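Local coordinates for ileal bile acid-binding protein (Danio rerio, PDB 3ELX) that binds bile acids such as cholate and probably carries them through the cytoplasm of ileal cells, as expected of a fatty-acid-binding-protein relative, at residues L40-V45 with W53-P58; N59-T64 with E76-K81; F67-E72 with G85-E90; V113-A118 with V126-S131. All coordinates share one frame; numbering follows the deposited sequence.

Contact 1. Residues L40-V45 with W53-P58; sequences LVTEIV and WTQYYP
Ile44 lies alongside the indole of Trp53, and its CD1 methyl rests over one face of the six-membered ring, 3.6 Å from the ring centroid. Both residues point into the barrel with Thr42 and Gln55, the tightly packed part of the contact. With the indole swung away from its backbone N (chi1 -162°), CG1 and CG2 of Ile44 also meet the ring, while CG2 of Thr42 approaches NE1 to 3.4 Å. A water on the inward side accepts from Trp53 NE1 and Gln55 NE2 and also meets Thr42 OG1, giving the indole N-H and the amide a partner. Were Trp53 replaced by an alanine, the Ile44 methyl would probably lose its aromatic seat and the water one of its donors. Further along, Leu40 CD1 sits over the centre of the Tyr57 ring, 3.7 Å from the centroid. Gln55 and Tyr57 each contact cholate in a structure of this protein, though none is bound here.

The other face of the sheet is looser and wetter. Here the Tyr56 hydroxyl donates to Glu43 OE1 over 2.8 Å; the carboxylate, at the end of an extended chain, meets the ring edge with the two planes 25° apart. A water links Glu43 O with Thr54 OG1, and at the strand end another links Val41 N with Tyr56 O.

Paired backbone bonds between Glu43 and Thr54 hold this antiparallel hairpin together. In the barrel, strand 41-47 lies between strands 8-16 and 50-57, strand 61-68 flanks the hairpin's other side, and Glu114 of strand 111-119 meets Thr42, Trp53 and Gln55 across the interior.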
loop_
_atom_site.group_PDB
_atom_site.type_symbol
_atom_site.label_atom_id
_atom_site.label_comp_id
_atom_site.label_asym_id
_atom_site.label_seq_id
_atom_site.Cartn_x
_atom_site.Cartn_y
_atom_site.Cartn_z
ATOM N N LEU A 40 -7.818 6.067 -3.893
ATOM C CA LEU A 40 -6.401 6.373 -3.814
ATOM C C LEU A 40 -5.717 6.151 -5.160
ATOM O O LEU A 40 -5.850 5.072 -5.755
ATOM C CB LEU A 40 -5.738 5.485 -2.777
ATOM C CG LEU A 40 -4.272 5.763 -2.468
ATOM C CD1 LEU A 40 -4.171 7.068 -1.688
ATOM C CD2 LEU A 40 -3.679 4.598 -1.661
ATOM N N VAL A 41 -4.976 7.162 -5.616
ATOM C CA VAL A 41 -4.103 7.033 -6.788
ATOM C C VAL A 41 -2.681 6.714 -6.349
ATOM O O VAL A 41 -2.136 7.346 -5.439
ATOM C CB VAL A 41 -4.120 8.291 -7.678
ATOM C CG1 VAL A 41 -3.083 8.198 -8.793
ATOM C CG2 VAL A 41 -5.503 8.468 -8.281
ATOM N N THR A 42 -2.112 5.707 -6.999
ATOM C CA THR A 42 -0.755 5.248 -6.735
ATOM C C THR A 42 0.076 5.460 -7.985
ATOM O O THR A 42 -0.328 5.059 -9.074
ATOM C CB THR A 42 -0.744 3.743 -6.385
ATOM O OG1 THR A 42 -1.507 3.518 -5.196
ATOM C CG2 THR A 42 0.669 3.256 -6.141
ATOM N N GLU A 43 1.239 6.080 -7.828
ATOM C CA GLU A 43 2.187 6.213 -8.921
ATOM C C GLU A 43 3.426 5.388 -8.586
ATOM O O GLU A 43 4.013 5.550 -7.509
ATOM C CB GLU A 43 2.556 7.677 -9.106
ATOM C CG GLU A 43 3.532 7.939 -10.221
ATOM C CD GLU A 43 3.987 9.387 -10.244
ATOM O OE1 GLU A 43 3.724 10.131 -9.264
ATOM O OE2 GLU A 43 4.606 9.777 -11.247
ATOM N N ILE A 44 3.813 4.510 -9.505
ATOM C CA ILE A 44 4.990 3.667 -9.274
ATOM C C ILE A 44 6.005 3.831 -10.398
ATOM O O ILE A 44 5.648 3.823 -11.577
ATOM C CB ILE A 44 4.626 2.174 -9.111
ATOM C CG1 ILE A 44 3.534 2.002 -8.049
ATOM C CG2 ILE A 44 5.887 1.348 -8.733
ATOM C CD1 ILE A 44 2.788 0.689 -8.153
ATOM N N VAL A 45 7.273 4.006 -10.016
ATOM C CA VAL A 45 8.382 3.907 -10.953
ATOM C C VAL A 45 9.235 2.738 -10.480
ATOM O O VAL A 45 9.779 2.759 -9.363
ATOM C CB VAL A 45 9.214 5.218 -11.052
ATOM C CG1 VAL A 45 10.367 5.026 -12.032
ATOM C CG2 VAL A 45 8.338 6.386 -11.497
ATOM N N TRP A 53 7.521 4.660 -4.865
ATOM C CA TRP A 53 6.114 4.308 -4.714
ATOM C C TRP A 53 5.405 5.483 -4.064
ATOM O O TRP A 53 5.660 5.796 -2.911
ATOM C CB TRP A 53 6.026 3.074 -3.817
ATOM C CG TRP A 53 4.733 2.339 -3.905
ATOM C CD1 TRP A 53 3.506 2.764 -3.474
ATOM C CD2 TRP A 53 4.538 1.029 -4.454
ATOM N NE1 TRP A 53 2.557 1.794 -3.722
ATOM C CE2 TRP A 53 3.168 0.723 -4.323
ATOM C CE3 TRP A 53 5.394 0.080 -5.033
ATOM C CZ2 TRP A 53 2.630 -0.494 -4.748
ATOM C CZ3 TRP A 53 4.855 -1.127 -5.471
ATOM C CH2 TRP A 53 3.483 -1.397 -5.327
ATOM N N THR A 54 4.527 6.140 -4.820
ATOM C CA THR A 54 3.889 7.377 -4.363
ATOM C C THR A 54 2.380 7.196 -4.251
ATOM O O THR A 54 1.740 6.677 -5.167
ATOM C CB THR A 54 4.225 8.534 -5.338
ATOM O OG1 THR A 54 5.650 8.680 -5.436
ATOM C CG2 THR A 54 3.624 9.840 -4.868
ATOM N N GLN A 55 1.821 7.604 -3.115
ATOM C CA GLN A 55 0.379 7.507 -2.895
ATOM C C GLN A 55 -0.177 8.885 -2.602
ATOM O O GLN A 55 0.353 9.624 -1.762
ATOM C CB GLN A 55 0.038 6.560 -1.732
ATOM C CG GLN A 55 0.533 5.139 -1.940
ATOM C CD GLN A 55 0.372 4.295 -0.693
ATOM O OE1 GLN A 55 0.693 4.732 0.409
ATOM N NE2 GLN A 55 -0.119 3.078 -0.862
ATOM N N TYR A 56 -1.270 9.214 -3.285
ATOM C CA TYR A 56 -1.896 10.515 -3.175
ATOM C C TYR A 56 -3.118 10.456 -2.270
ATOM O O TYR A 56 -4.243 10.225 -2.720
ATOM C CB TYR A 56 -2.256 11.031 -4.573
ATOM C CG TYR A 56 -1.032 11.302 -5.424
ATOM C CD1 TYR A 56 -0.441 12.560 -5.440
ATOM C CD2 TYR A 56 -0.456 10.291 -6.207
ATOM C CE1 TYR A 56 0.685 12.828 -6.208
ATOM C CE2 TYR A 56 0.674 10.548 -6.990
ATOM C CZ TYR A 56 1.244 11.819 -6.984
ATOM O OH TYR A 56 2.377 12.098 -7.735
ATOM N N TYR A 57 -2.874 10.645 -0.980
ATOM C CA TYR A 57 -3.940 10.614 0.010
ATOM C C TYR A 57 -4.726 11.926 0.024
ATOM O O TYR A 57 -4.318 12.911 -0.620
ATOM C CB TYR A 57 -3.373 10.290 1.396
ATOM C CG TYR A 57 -3.013 8.838 1.554
ATOM C CD1 TYR A 57 -3.980 7.893 1.940
ATOM C CD2 TYR A 57 -1.722 8.401 1.318
ATOM C CE1 TYR A 57 -3.657 6.547 2.075
ATOM C CE2 TYR A 57 -1.385 7.060 1.465
ATOM C CZ TYR A 57 -2.357 6.141 1.834
ATOM O OH TYR A 57 -2.030 4.808 1.967
ATOM N N PRO A 58 -5.868 11.953 0.738
ATOM C CA PRO A 58 -6.652 13.187 0.776
ATOM C C PRO A 58 -5.885 14.401 1.305
ATOM O O PRO A 58 -4.879 14.261 2.021
ATOM C CB PRO A 58 -7.807 12.844 1.728
ATOM C CG PRO A 58 -7.935 11.335 1.598
ATOM C CD PRO A 58 -6.519 10.865 1.495
HETATM O O HOH W 1 -5.638 10.009 -5.044
HETATM O O HOH W 2 -0.352 2.082 -3.326
HETATM O O HOH W 3 6.490 7.333 -7.729
#

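Contact 2. Residues N59-T64 with E76-K81; sequences NNHVVT and ETVGGK
Glu76 begins the second segment at the end of strand 73-76, and its OE1 comes within 4.1 Å of Val63 CG1. One water accepts from Thr64 N and gives a weak bond to Glu76 OE1. A charged side chain suits this place, where water and not direct backbone pairing connects the two segments.

Thr77 opens a type I turn that ends at Gly80. Its OG1 accepts from Lys81 N, 2.9 Å away, which braces the turn from within. Val78 then carries the main contact. His61 NE2 donates to Val78 O over 2.9 Å with an N-H...O angle of 155°; the oxygen lies in the plane of the imidazole, at its edge. The ring reaches it because CG stands opposite the backbone N (chi1 179°), and Val63 CG2 covers one of its faces. That same methyl approaches Val78 CA at 4.2 Å. Exchanging His61 for a leucine is likely to leave Val78 O without this donor, and the turn less firmly tied to the strand. Val78 contacts cholate in a structure of this protein, so His61 probably helps to position a residue of a bile-acid site. Gly80, with phi 103°, takes a backbone shape in which a beta carbon would press against the preceding carbonyl oxygen.

The contact joins strand 61-68 to the turn between strands 73-76 and 82-90, while Tyr57 of strand 50-57 packs against both Val63 and Val78.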
loop_
_atom_site.group_PDB
_atom_site.type_symbol
_atom_site.label_atom_id
_atom_site.label_comp_id
_atom_site.label_asym_id
_atom_site.label_seq_id
_atom_site.Cartn_x
_atom_site.Cartn_y
_atom_site.Cartn_z
ATOM N N ASN A 59 -6.374 15.585 0.952
ATOM C CA ASN A 59 -5.810 16.845 1.461
ATOM C C ASN A 59 -4.339 17.025 1.108
ATOM O O ASN A 59 -3.543 17.567 1.893
ATOM C CB ASN A 59 -6.060 16.977 2.975
ATOM C CG ASN A 59 -7.526 17.031 3.304
ATOM O OD1 ASN A 59 -8.255 17.851 2.765
ATOM N ND2 ASN A 59 -7.964 16.163 4.211
ATOM N N ASN A 60 -3.979 16.567 -0.093
ATOM C CA ASN A 60 -2.631 16.765 -0.623
ATOM C C ASN A 60 -1.544 16.116 0.221
ATOM O O ASN A 60 -0.414 16.585 0.268
ATOM C CB ASN A 60 -2.351 18.259 -0.822
ATOM C CG ASN A 60 -3.353 18.904 -1.748
ATOM O OD1 ASN A 60 -3.510 18.474 -2.892
ATOM N ND2 ASN A 60 -4.064 19.914 -1.253
ATOM N N HIS A 61 -1.916 15.018 0.875
ATOM C CA HIS A 61 -0.993 14.195 1.635
ATOM C C HIS A 61 -0.355 13.204 0.674
ATOM O O HIS A 61 -0.983 12.225 0.274
ATOM C CB HIS A 61 -1.782 13.482 2.734
ATOM C CG HIS A 61 -0.960 12.573 3.593
ATOM N ND1 HIS A 61 0.358 12.826 3.911
ATOM C CD2 HIS A 61 -1.296 11.439 4.251
ATOM C CE1 HIS A 61 0.814 11.853 4.682
ATOM N NE2 HIS A 61 -0.170 11.003 4.906
ATOM N N VAL A 62 0.886 13.476 0.282
ATOM C CA VAL A 62 1.592 12.573 -0.632
ATOM C C VAL A 62 2.585 11.733 0.160
ATOM O O VAL A 62 3.434 12.268 0.878
ATOM C CB VAL A 62 2.288 13.344 -1.774
ATOM C CG1 VAL A 62 2.938 12.381 -2.753
ATOM C CG2 VAL A 62 1.292 14.227 -2.501
ATOM N N VAL A 63 2.468 10.415 0.040
ATOM C CA VAL A 63 3.365 9.512 0.758
ATOM C C VAL A 63 4.241 8.865 -0.292
ATOM O O VAL A 63 3.727 8.212 -1.180
ATOM C CB VAL A 63 2.585 8.436 1.538
ATOM C CG1 VAL A 63 3.545 7.451 2.229
ATOM C CG2 VAL A 63 1.672 9.079 2.561
ATOM N N THR A 64 5.551 9.065 -0.187
ATOM C CA THR A 64 6.494 8.454 -1.120
ATOM C C THR A 64 7.477 7.565 -0.380
ATOM O O THR A 64 8.126 7.993 0.582
ATOM C CB THR A 64 7.270 9.525 -1.910
ATOM O OG1 THR A 64 6.338 10.340 -2.620
ATOM C CG2 THR A 64 8.211 8.891 -2.924
ATOM N N GLU A 76 8.741 5.386 5.169
ATOM C CA GLU A 76 7.825 6.119 6.035
ATOM C C GLU A 76 6.455 5.447 5.994
ATOM O O GLU A 76 6.042 4.883 4.977
ATOM C CB GLU A 76 7.715 7.598 5.600
ATOM C CG GLU A 76 6.964 8.512 6.572
ATOM C CD GLU A 76 6.341 9.741 5.896
ATOM O OE1 GLU A 76 5.267 9.613 5.243
ATOM O OE2 GLU A 76 6.914 10.847 6.043
ATOM N N THR A 77 5.755 5.492 7.119
ATOM C CA THR A 77 4.389 5.003 7.167
ATOM C C THR A 77 3.459 6.097 6.655
ATOM O O THR A 77 3.842 7.266 6.579
ATOM C CB THR A 77 3.976 4.642 8.600
ATOM O OG1 THR A 77 3.950 5.831 9.400
ATOM C CG2 THR A 77 4.949 3.646 9.210
ATOM N N VAL A 78 2.229 5.715 6.329
ATOM C CA VAL A 78 1.188 6.670 5.938
ATOM C C VAL A 78 0.990 7.739 7.027
ATOM O O VAL A 78 0.755 8.917 6.735
ATOM C CB VAL A 78 -0.149 5.934 5.653
ATOM C CG1 VAL A 78 -1.241 6.916 5.284
ATOM C CG2 VAL A 78 0.029 4.890 4.542
ATOM N N GLY A 79 1.109 7.333 8.288
ATOM C CA GLY A 79 0.938 8.255 9.408
ATOM C C GLY A 79 2.138 9.144 9.696
ATOM O O GLY A 79 2.072 10.004 10.578
ATOM N N GLY A 80 3.239 8.929 8.978
ATOM C CA GLY A 80 4.412 9.805 9.066
ATOM C C GLY A 80 5.596 9.294 9.870
ATOM O O GLY A 80 6.564 10.030 10.077
ATOM N N LYS A 81 5.536 8.037 10.305
ATOM C CA LYS A 81 6.598 7.446 11.119
ATOM C C LYS A 81 7.719 6.861 10.254
ATOM O O LYS A 81 7.473 6.063 9.344
ATOM C CB LYS A 81 6.024 6.384 12.055
ATOM C CG LYS A 81 6.917 6.050 13.238
ATOM C CD LYS A 81 6.095 5.694 14.481
ATOM C CE LYS A 81 5.829 6.911 15.371
ATOM N NZ LYS A 81 4.805 7.850 14.812
HETATM O O HOH W 4 4.417 12.335 3.379
HETATM O O HOH W 5 6.386 9.507 2.800
#

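Contact 3. Residues F67-E72 with G85-E90; sequences FIVGKE and GIVSME
A type II turn from Ile68 to Lys71, leading out of strand 61-68, meets the irregular middle of strand 82-90. Gly70 N donates to Val87 O over 2.8 Å, the one direct hydrogen bond between the segments. Glycine suits this corner: at phi 84° a beta carbon would collide with the carbonyl oxygen of Val69. Ile86 CG2 rests 3.6 Å from Gly70 C.

Val87 CG2 lies over a face of the Phe67 ring, 4.1 Å from its centroid, and CG1 touches the rim at CE2. The two side chains cross at about a right angle. Phe67 takes the crowded rotamer between its backbone N and carbonyl carbon (chi1 58°), which brings the ring face to the valine. In this family's ten-stranded antiparallel barrel, strands 61-68 and 73-76, the outermost of the sheet, do not pair; this contact ties the turn after the first to strand 82-90, and Met75 of the second touches both Phe67 and Val87.

Val69 CG1 lies 3.4 Å from Val87 O and packs on Met89 CB. On the more exposed side, the aliphatic CG of Glu72 rests on Ile86 CG1 at 3.8 Å, while a water accepts from Val87 N and donates to Lys71 O.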
loop_
_atom_site.group_PDB
_atom_site.type_symbol
_atom_site.label_atom_id
_atom_site.label_comp_id
_atom_site.label_asym_id
_atom_site.label_seq_id
_atom_site.Cartn_x
_atom_site.Cartn_y
_atom_site.Cartn_z
ATOM N N PHE A 67 12.540 2.381 -2.110
ATOM C CA PHE A 67 13.189 1.198 -1.563
ATOM C C PHE A 67 13.818 0.362 -2.654
ATOM O O PHE A 67 13.398 0.426 -3.812
ATOM C CB PHE A 67 12.212 0.359 -0.728
ATOM C CG PHE A 67 10.992 -0.107 -1.480
ATOM C CD1 PHE A 67 9.814 0.646 -1.458
ATOM C CD2 PHE A 67 11.005 -1.313 -2.195
ATOM C CE1 PHE A 67 8.662 0.211 -2.154
ATOM C CE2 PHE A 67 9.862 -1.759 -2.879
ATOM C CZ PHE A 67 8.696 -1.001 -2.865
ATOM N N ILE A 68 14.844 -0.396 -2.284
ATOM C CA ILE A 68 15.434 -1.389 -3.184
ATOM C C ILE A 68 15.168 -2.751 -2.570
ATOM O O ILE A 68 15.530 -3.001 -1.414
ATOM C CB ILE A 68 16.955 -1.159 -3.383
ATOM C CG1 ILE A 68 17.178 0.212 -4.037
ATOM C CG2 ILE A 68 17.565 -2.291 -4.222
ATOM C CD1 ILE A 68 18.612 0.691 -3.999
ATOM N N VAL A 69 14.515 -3.623 -3.328
ATOM C CA VAL A 69 14.207 -4.959 -2.810
ATOM C C VAL A 69 15.493 -5.634 -2.329
ATOM O O VAL A 69 16.510 -5.619 -3.024
ATOM C CB VAL A 69 13.497 -5.823 -3.863
ATOM C CG1 VAL A 69 13.205 -7.233 -3.322
ATOM C CG2 VAL A 69 12.204 -5.146 -4.303
ATOM N N GLY A 70 15.445 -6.210 -1.126
ATOM C CA GLY A 70 16.603 -6.919 -0.563
ATOM C C GLY A 70 17.639 -6.061 0.144
ATOM O O GLY A 70 18.598 -6.591 0.718
ATOM N N LYS A 71 17.456 -4.745 0.115
ATOM C CA LYS A 71 18.396 -3.828 0.737
ATOM C C LYS A 71 17.721 -2.953 1.774
ATOM O O LYS A 71 16.611 -2.476 1.548
ATOM C CB LYS A 71 19.048 -2.946 -0.329
ATOM C CG LYS A 71 20.300 -3.538 -0.919
ATOM C CD LYS A 71 20.043 -4.326 -2.188
ATOM C CE LYS A 71 21.308 -4.366 -3.041
ATOM N NZ LYS A 71 22.512 -4.818 -2.291
ATOM N N GLU A 72 18.399 -2.716 2.894
ATOM C CA GLU A 72 17.878 -1.801 3.912
ATOM C C GLU A 72 17.560 -0.449 3.290
ATOM O O GLU A 72 18.424 0.181 2.665
ATOM C CB GLU A 72 18.877 -1.591 5.051
ATOM C CG GLU A 72 19.132 -2.789 5.932
ATOM C CD GLU A 72 20.094 -2.467 7.056
ATOM O OE1 GLU A 72 20.447 -3.397 7.815
ATOM O OE2 GLU A 72 20.502 -1.288 7.188
ATOM N N GLY A 85 13.612 -0.510 6.530
ATOM C CA GLY A 85 13.064 -1.830 6.251
ATOM C C GLY A 85 13.711 -2.520 5.078
ATOM O O GLY A 85 14.338 -1.880 4.225
ATOM N N ILE A 86 13.522 -3.836 5.035
ATOM C CA ILE A 86 13.996 -4.649 3.929
ATOM C C ILE A 86 12.798 -5.311 3.268
ATOM O O ILE A 86 12.167 -6.215 3.828
ATOM C CB ILE A 86 15.047 -5.704 4.365
ATOM C CG1 ILE A 86 16.163 -5.056 5.193
ATOM C CG2 ILE A 86 15.621 -6.416 3.130
ATOM C CD1 ILE A 86 17.102 -6.047 5.842
ATOM N N VAL A 87 12.490 -4.833 2.074
ATOM C CA VAL A 87 11.372 -5.336 1.285
ATOM C C VAL A 87 11.816 -6.599 0.550
ATOM O O VAL A 87 12.949 -6.682 0.074
ATOM C CB VAL A 87 10.918 -4.253 0.275
ATOM C CG1 VAL A 87 9.761 -4.765 -0.597
ATOM C CG2 VAL A 87 10.514 -2.996 1.032
ATOM N N SER A 88 10.940 -7.599 0.486
ATOM C CA SER A 88 11.261 -8.820 -0.237
ATOM C C SER A 88 10.315 -9.020 -1.409
ATOM O O SER A 88 9.243 -8.429 -1.459
ATOM C CB SER A 88 11.225 -10.042 0.678
ATOM O OG SER A 88 9.937 -10.236 1.222
ATOM N N MET A 89 10.739 -9.840 -2.360
ATOM C CA MET A 89 9.864 -10.195 -3.469
ATOM C C MET A 89 9.975 -11.685 -3.735
ATOM O O MET A 89 11.066 -12.254 -3.673
ATOM C CB MET A 89 10.222 -9.402 -4.722
ATOM C CG MET A 89 9.178 -9.535 -5.834
ATOM S SD MET A 89 9.825 -9.023 -7.419
ATOM C CE MET A 89 9.800 -7.258 -7.176
ATOM N N GLU A 90 8.833 -12.307 -4.002
ATOM C CA GLU A 90 8.780 -13.726 -4.334
ATOM C C GLU A 90 7.637 -13.892 -5.318
ATOM O O GLU A 90 6.516 -13.456 -5.048
ATOM C CB GLU A 90 8.576 -14.554 -3.055
ATOM C CG GLU A 90 8.335 -16.050 -3.248
ATOM C CD GLU A 90 6.872 -16.425 -3.085
ATOM O OE1 GLU A 90 6.287 -16.130 -2.015
ATOM O OE2 GLU A 90 6.310 -17.028 -4.020
HETATM O O HOH W 6 14.052 -2.570 0.977
#

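Contact 4. Residues V113-A118 with V126-S131; sequences VETSTA and VLVRTS
Glu114 and Arg129 form a salt bridge, with NH1 2.8 Å from OE2, between side chains that lie alongside one another and point into the barrel. The hydrogen bond within it is weak, bent to 129° at the proton; the carboxylate and guanidinium planes stand 76° apart, so the two do not form a flat, two-pronged pair. The guanidinium is further held by Thr12, which accepts from NH2. A water lying over one face of the guanidinium, toward its rim, donates to Glu114 OE2 and meets Ser131 OG at 2.6 Å. Opposite charges suit this buried pair of positions, since each would probably favour the ionised form of the other.

The backbones beneath them bond in both directions: Glu114 N to Arg129 O and Arg129 N to Glu114 O, then Ser116 N to Leu127 O and Leu127 N to Ser116 O, with the first pair nearly straight.

The two strands, antiparallel at 170°, form the last hairpin of the barrel. Its inward face carries Glu114, Ser116, Leu127 and Arg129. Ser116 OG bonds Gln103 of the next strand, and Ser116 CB lies 4.2 Å from Leu127 CB across the hydrogen-bonded pair, while Phe21 of helix 18-24 covers both residues.

On the outward face, branched residues suited to extended strands pack across the hairpin. Thr115 CG2, lying opposite the backbone N (chi1 of OG1 -57°), meets Val126 CG1 at 3.6 Å. Val113 CG1 meets Val128 CG1 at 4.1 Å, and Val128 CG1 also lies near Thr115 OG1.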
loop_
_atom_site.group_PDB
_atom_site.type_symbol
_atom_site.label_atom_id
_atom_site.label_comp_id
_atom_site.label_asym_id
_atom_site.label_seq_id
_atom_site.Cartn_x
_atom_site.Cartn_y
_atom_site.Cartn_z
ATOM N N VAL A 113 -2.895 -5.249 -7.027
ATOM C CA VAL A 113 -3.623 -5.796 -5.889
ATOM C C VAL A 113 -2.777 -5.689 -4.634
ATOM O O VAL A 113 -1.701 -6.282 -4.557
ATOM C CB VAL A 113 -4.015 -7.267 -6.114
ATOM C CG1 VAL A 113 -4.840 -7.762 -4.934
ATOM C CG2 VAL A 113 -4.813 -7.419 -7.426
ATOM N N GLU A 114 -3.283 -4.936 -3.663
ATOM C CA GLU A 114 -2.543 -4.609 -2.448
ATOM C C GLU A 114 -3.285 -5.152 -1.242
ATOM O O GLU A 114 -4.441 -4.801 -1.016
ATOM C CB GLU A 114 -2.376 -3.102 -2.327
ATOM C CG GLU A 114 -1.554 -2.505 -3.445
ATOM C CD GLU A 114 -1.453 -1.001 -3.336
ATOM O OE1 GLU A 114 -0.578 -0.517 -2.585
ATOM O OE2 GLU A 114 -2.252 -0.307 -3.998
ATOM N N THR A 115 -2.626 -6.028 -0.486
ATOM C CA THR A 115 -3.265 -6.671 0.661
ATOM C C THR A 115 -2.544 -6.261 1.946
ATOM O O THR A 115 -1.335 -6.505 2.086
ATOM C CB THR A 115 -3.233 -8.202 0.513
ATOM O OG1 THR A 115 -3.858 -8.600 -0.714
ATOM C CG2 THR A 115 -3.929 -8.888 1.701
ATOM N N SER A 116 -3.284 -5.658 2.876
ATOM C CA SER A 116 -2.740 -5.268 4.177
ATOM C C SER A 116 -3.331 -6.195 5.239
ATOM O O SER A 116 -4.550 -6.335 5.346
ATOM C CB SER A 116 -3.080 -3.809 4.501
ATOM O OG SER A 116 -2.773 -2.929 3.431
ATOM N N THR A 117 -2.462 -6.828 6.021
ATOM C CA THR A 117 -2.890 -7.838 6.980
ATOM C C THR A 117 -2.459 -7.410 8.373
ATOM O O THR A 117 -1.269 -7.261 8.650
ATOM C CB THR A 117 -2.269 -9.190 6.617
ATOM O OG1 THR A 117 -2.657 -9.518 5.275
ATOM C CG2 THR A 117 -2.726 -10.291 7.581
ATOM N N ALA A 118 -3.442 -7.186 9.238
ATOM C CA ALA A 118 -3.161 -6.804 10.616
ATOM C C ALA A 118 -3.747 -7.819 11.591
ATOM O O ALA A 118 -4.682 -8.548 11.259
ATOM C CB ALA A 118 -3.692 -5.419 10.897
ATOM N N VAL A 126 -8.059 -7.802 7.325
ATOM C CA VAL A 126 -7.384 -7.756 6.033
ATOM C C VAL A 126 -8.059 -6.736 5.117
ATOM O O VAL A 126 -9.278 -6.795 4.884
ATOM C CB VAL A 126 -7.390 -9.132 5.338
ATOM C CG1 VAL A 126 -6.653 -9.060 4.005
ATOM C CG2 VAL A 126 -6.754 -10.197 6.228
ATOM N N LEU A 127 -7.262 -5.797 4.626
ATOM C CA LEU A 127 -7.697 -4.851 3.610
ATOM C C LEU A 127 -7.135 -5.292 2.259
ATOM O O LEU A 127 -5.926 -5.484 2.117
ATOM C CB LEU A 127 -7.203 -3.445 3.944
ATOM C CG LEU A 127 -7.260 -2.374 2.856
ATOM C CD1 LEU A 127 -8.693 -2.084 2.413
ATOM C CD2 LEU A 127 -6.570 -1.099 3.352
ATOM N N VAL A 128 -8.020 -5.473 1.284
ATOM C CA VAL A 128 -7.599 -5.763 -0.080
ATOM C C VAL A 128 -8.036 -4.627 -0.991
ATOM O O VAL A 128 -9.224 -4.355 -1.123
ATOM C CB VAL A 128 -8.198 -7.085 -0.621
ATOM C CG1 VAL A 128 -7.652 -7.378 -2.019
ATOM C CG2 VAL A 128 -7.920 -8.261 0.322
ATOM N N ARG A 129 -7.062 -3.963 -1.606
ATOM C CA ARG A 129 -7.338 -2.880 -2.552
ATOM C C ARG A 129 -6.917 -3.310 -3.942
ATOM O O ARG A 129 -5.821 -3.823 -4.126
ATOM C CB ARG A 129 -6.563 -1.621 -2.161
ATOM C CG ARG A 129 -7.004 -0.971 -0.852
ATOM C CD ARG A 129 -6.332 0.400 -0.624
ATOM N NE ARG A 129 -6.153 1.127 -1.876
ATOM C CZ ARG A 129 -4.995 1.250 -2.520
ATOM N NH1 ARG A 129 -3.884 0.724 -2.023
ATOM N NH2 ARG A 129 -4.945 1.912 -3.664
ATOM N N THR A 130 -7.790 -3.098 -4.926
ATOM C CA THR A 130 -7.484 -3.444 -6.304
ATOM C C THR A 130 -7.581 -2.161 -7.116
ATOM O O THR A 130 -8.606 -1.491 -7.074
ATOM C CB THR A 130 -8.484 -4.479 -6.849
ATOM O OG1 THR A 130 -8.408 -5.670 -6.054
ATOM C CG2 THR A 130 -8.167 -4.814 -8.307
ATOM N N SER A 131 -6.508 -1.833 -7.833
ATOM C CA SER A 131 -6.435 -0.595 -8.618
ATOM C C SER A 131 -6.248 -0.898 -10.088
ATOM O O SER A 131 -5.556 -1.857 -10.447
ATOM C CB SER A 131 -5.254 0.270 -8.133
ATOM O OG SER A 131 -5.363 0.623 -6.762
HETATM O O HOH W 7 -4.353 -1.302 -5.308
#

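All four contacts belong to one antiparallel barrel. Contacts 1 and 2 have centres about 10 Å apart and join where Gln55 N probably bonds Val63 O at 2.8 Å, while Tyr57 OH packs against Val78 CG2 at 3.3 Å; Gln55, Tyr57 and Val78 contact cholate molecules, not all the same one, in a structure of this protein. Contact 4 faces contact 1 from across the chain's centre, Glu114 OE1 lying 3.9 Å from Trp53 CZ2 and Arg129 NH2 3.6 Å from Leu40 CD2. Contact 3, its centre about 19 Å from that of contact 1, meets it through Phe67 CZ and Trp53 CE3, 4.1 Å apart, and its Met89 adjoins Leu94, also cholate-binding.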